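Local coordinates for protein acid phosphatase (Bacillus anthracis, PDB 2I34) that probably hydrolyses phosphate monoesters as a magnesium-dependent acid phosphatase of the HAD superfamily, at residues A[64-69]-A[124-129]. Numbering follows the deposited sequence.
With MG (magnesium ion), chain C; WO4 (tungstate(VI)ion), chain D.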
loop_
_atom_site.group_PDB
_atom_site.type_symbol
_atom_site.label_atom_id
_atom_site.label_comp_id
_atom_site.label_asym_id
_atom_site.label_seq_id
_atom_site.Cartn_x
_atom_site.Cartn_y
_atom_site.Cartn_z
ATOM N N LEU A 64 16.771 -0.064 -6.708
ATOM C CA LEU A 64 15.712 -0.764 -6.010
ATOM C C LEU A 64 16.240 -1.441 -4.765
ATOM O O LEU A 64 17.321 -2.051 -4.772
ATOM C CB LEU A 64 15.070 -1.835 -6.895
ATOM C CG LEU A 64 14.670 -1.436 -8.322
ATOM C CD1 LEU A 64 15.771 -1.795 -9.315
ATOM C CD2 LEU A 64 13.328 -2.079 -8.689
ATOM N N ASP A 65 15.448 -1.333 -3.703
ATOM C CA ASP A 65 15.499 -2.248 -2.574
ATOM C C ASP A 65 15.123 -3.667 -3.042
ATOM O O ASP A 65 14.481 -3.813 -4.088
ATOM C CB ASP A 65 14.493 -1.788 -1.526
ATOM C CG ASP A 65 14.390 -2.736 -0.382
ATOM O OD1 ASP A 65 15.426 -2.936 0.280
ATOM O OD2 ASP A 65 13.281 -3.288 -0.134
ATOM N N LEU A 66 15.513 -4.698 -2.277
ATOM C CA LEU A 66 15.093 -6.082 -2.583
ATOM C C LEU A 66 13.878 -6.609 -1.807
ATOM O O LEU A 66 12.847 -6.906 -2.405
ATOM C CB LEU A 66 16.265 -7.068 -2.454
ATOM C CG LEU A 66 17.281 -7.000 -3.596
ATOM C CD1 LEU A 66 18.457 -7.950 -3.344
ATOM C CD2 LEU A 66 16.613 -7.325 -4.929
ATOM N N ASP A 67 14.015 -6.755 -0.494
ATOM C CA ASP A 67 12.986 -7.406 0.325
ATOM C C ASP A 67 11.735 -6.551 0.408
ATOM O O ASP A 67 11.781 -5.399 0.832
ATOM C CB ASP A 67 13.528 -7.745 1.724
ATOM C CG ASP A 67 14.749 -8.649 1.659
ATOM O OD1 ASP A 67 14.765 -9.571 0.817
ATOM O OD2 ASP A 67 15.728 -8.404 2.385
ATOM N N GLU A 68 10.617 -7.140 -0.018
ATOM C CA GLU A 68 9.314 -6.476 -0.072
ATOM C C GLU A 68 9.252 -5.359 -1.126
ATOM O O GLU A 68 8.310 -4.569 -1.138
ATOM C CB GLU A 68 8.864 -6.014 1.320
ATOM C CG GLU A 68 8.238 -7.157 2.166
ATOM C CD GLU A 68 9.059 -8.444 2.156
ATOM O OE1 GLU A 68 10.126 -8.510 2.815
ATOM O OE2 GLU A 68 8.627 -9.384 1.468
ATOM N N THR A 69 10.229 -5.339 -2.028
ATOM C CA THR A 69 10.192 -4.496 -3.213
ATOM C C THR A 69 10.231 -5.380 -4.469
ATOM O O THR A 69 9.328 -5.317 -5.293
ATOM C CB THR A 69 11.326 -3.486 -3.202
ATOM O OG1 THR A 69 11.186 -2.648 -2.058
ATOM C CG2 THR A 69 11.307 -2.622 -4.432
ATOM N N SER A 124 20.374 -3.194 -1.033
ATOM C CA SER A 124 19.638 -3.998 -0.062
ATOM C C SER A 124 20.427 -4.133 1.239
ATOM O O SER A 124 21.657 -4.262 1.223
ATOM C CB SER A 124 19.393 -5.395 -0.650
ATOM O OG SER A 124 18.867 -6.288 0.315
ATOM N N ASN A 125 19.700 -4.127 2.355
ATOM C CA ASN A 125 20.277 -4.330 3.669
ATOM C C ASN A 125 20.389 -5.787 4.100
ATOM O O ASN A 125 20.731 -6.066 5.239
ATOM C CB ASN A 125 19.535 -3.483 4.701
ATOM C CG ASN A 125 19.902 -2.019 4.594
ATOM O OD1 ASN A 125 20.833 -1.664 3.873
ATOM N ND2 ASN A 125 19.194 -1.168 5.317
ATOM N N ARG A 126 20.162 -6.714 3.171
ATOM C CA ARG A 126 20.812 -8.032 3.268
ATOM C C ARG A 126 22.296 -7.799 3.479
ATOM O O ARG A 126 22.825 -6.803 2.999
ATOM C CB ARG A 126 20.598 -8.865 2.005
ATOM C CG ARG A 126 19.163 -9.287 1.835
ATOM C CD ARG A 126 18.945 -10.052 0.540
ATOM N NE ARG A 126 17.577 -10.569 0.470
ATOM C CZ ARG A 126 17.236 -11.763 -0.004
ATOM N NH1 ARG A 126 18.153 -12.603 -0.455
ATOM N NH2 ARG A 126 15.956 -12.145 0.013
ATOM N N LYS A 127 22.951 -8.700 4.207
ATOM C CA LYS A 127 24.345 -8.515 4.598
ATOM C C LYS A 127 25.266 -8.962 3.478
ATOM O O LYS A 127 24.913 -9.840 2.693
ATOM C CB LYS A 127 24.681 -9.327 5.859
ATOM C CG LYS A 127 23.768 -9.116 7.064
ATOM C CD LYS A 127 24.102 -10.133 8.191
ATOM C CE LYS A 127 23.672 -11.569 7.823
ATOM N NZ LYS A 127 23.594 -12.508 8.994
ATOM N N THR A 128 26.464 -8.384 3.424
ATOM C CA THR A 128 27.417 -8.726 2.369
ATOM C C THR A 128 27.718 -10.227 2.315
ATOM O O THR A 128 27.990 -10.764 1.240
ATOM C CB THR A 128 28.734 -7.958 2.507
ATOM O OG1 THR A 128 29.186 -8.068 3.856
ATOM C CG2 THR A 128 28.556 -6.489 2.137
ATOM N N ASN A 129 27.648 -10.918 3.449
ATOM C CA ASN A 129 27.904 -12.365 3.437
ATOM C C ASN A 129 26.731 -13.209 2.905
ATOM O O ASN A 129 26.853 -14.430 2.776
ATOM C CB ASN A 129 28.414 -12.866 4.804
ATOM C CG ASN A 129 27.352 -12.827 5.910
ATOM O OD1 ASN A 129 26.157 -12.695 5.660
ATOM N ND2 ASN A 129 27.809 -12.944 7.147
HETATM MG MG MG C . 12.477 -3.602 1.711
HETATM W W WO4 D . 15.979 -4.592 2.028
HETATM O O1 WO4 D . 16.507 -5.883 3.507
HETATM O O2 WO4 D . 13.976 -4.335 2.244
HETATM O O3 WO4 D . 16.500 -5.702 0.451
HETATM O O4 WO4 D . 17.145 -2.983 2.402
HETATM O O HOH W 1 11.735 -4.091 3.642
HETATM O O HOH W 2 13.220 -1.759 2.398
#
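D67 and R126 form a salt bridge beside a tungstate, joining segment 64-69, the loop after strand 59-64, to segment 124-129, which begins at the end of the neighbouring parallel strand 119-125; D65, D67 and T69 fit the DxDx(T/V) signature of HAD phosphatases. The grip is side-on: NE of R126 lies 3.0 Å and NH2 2.9 Å from D67 OD1, both using its syn lone pair. That oxygen lies close to the guanidinium plane, although the carboxylate is turned 35° from it. With chi1 at -68° and an extended chain from CG to NE, R126 reaches D67, while T134 takes NH1. The tight part is the anion pocket. D67 N donates to tungstate O3 almost straight (169°), and N125 N donates to O4. Beside the pocket, L66 CD1 makes an apolar contact with S124 CB at 3.8 Å. D65 divides its carboxylate, OD1 2.5 Å from tungsten and OD2 on magnesium, which D180 also binds, consistent with a phosphate mimic at the nucleophile of this family. By contrast, 127-129 run away from 64-69 without touching it, K127 and N129 being exposed. S124 OG accepts from R126 N at 3.2 Å, forming an ST turn.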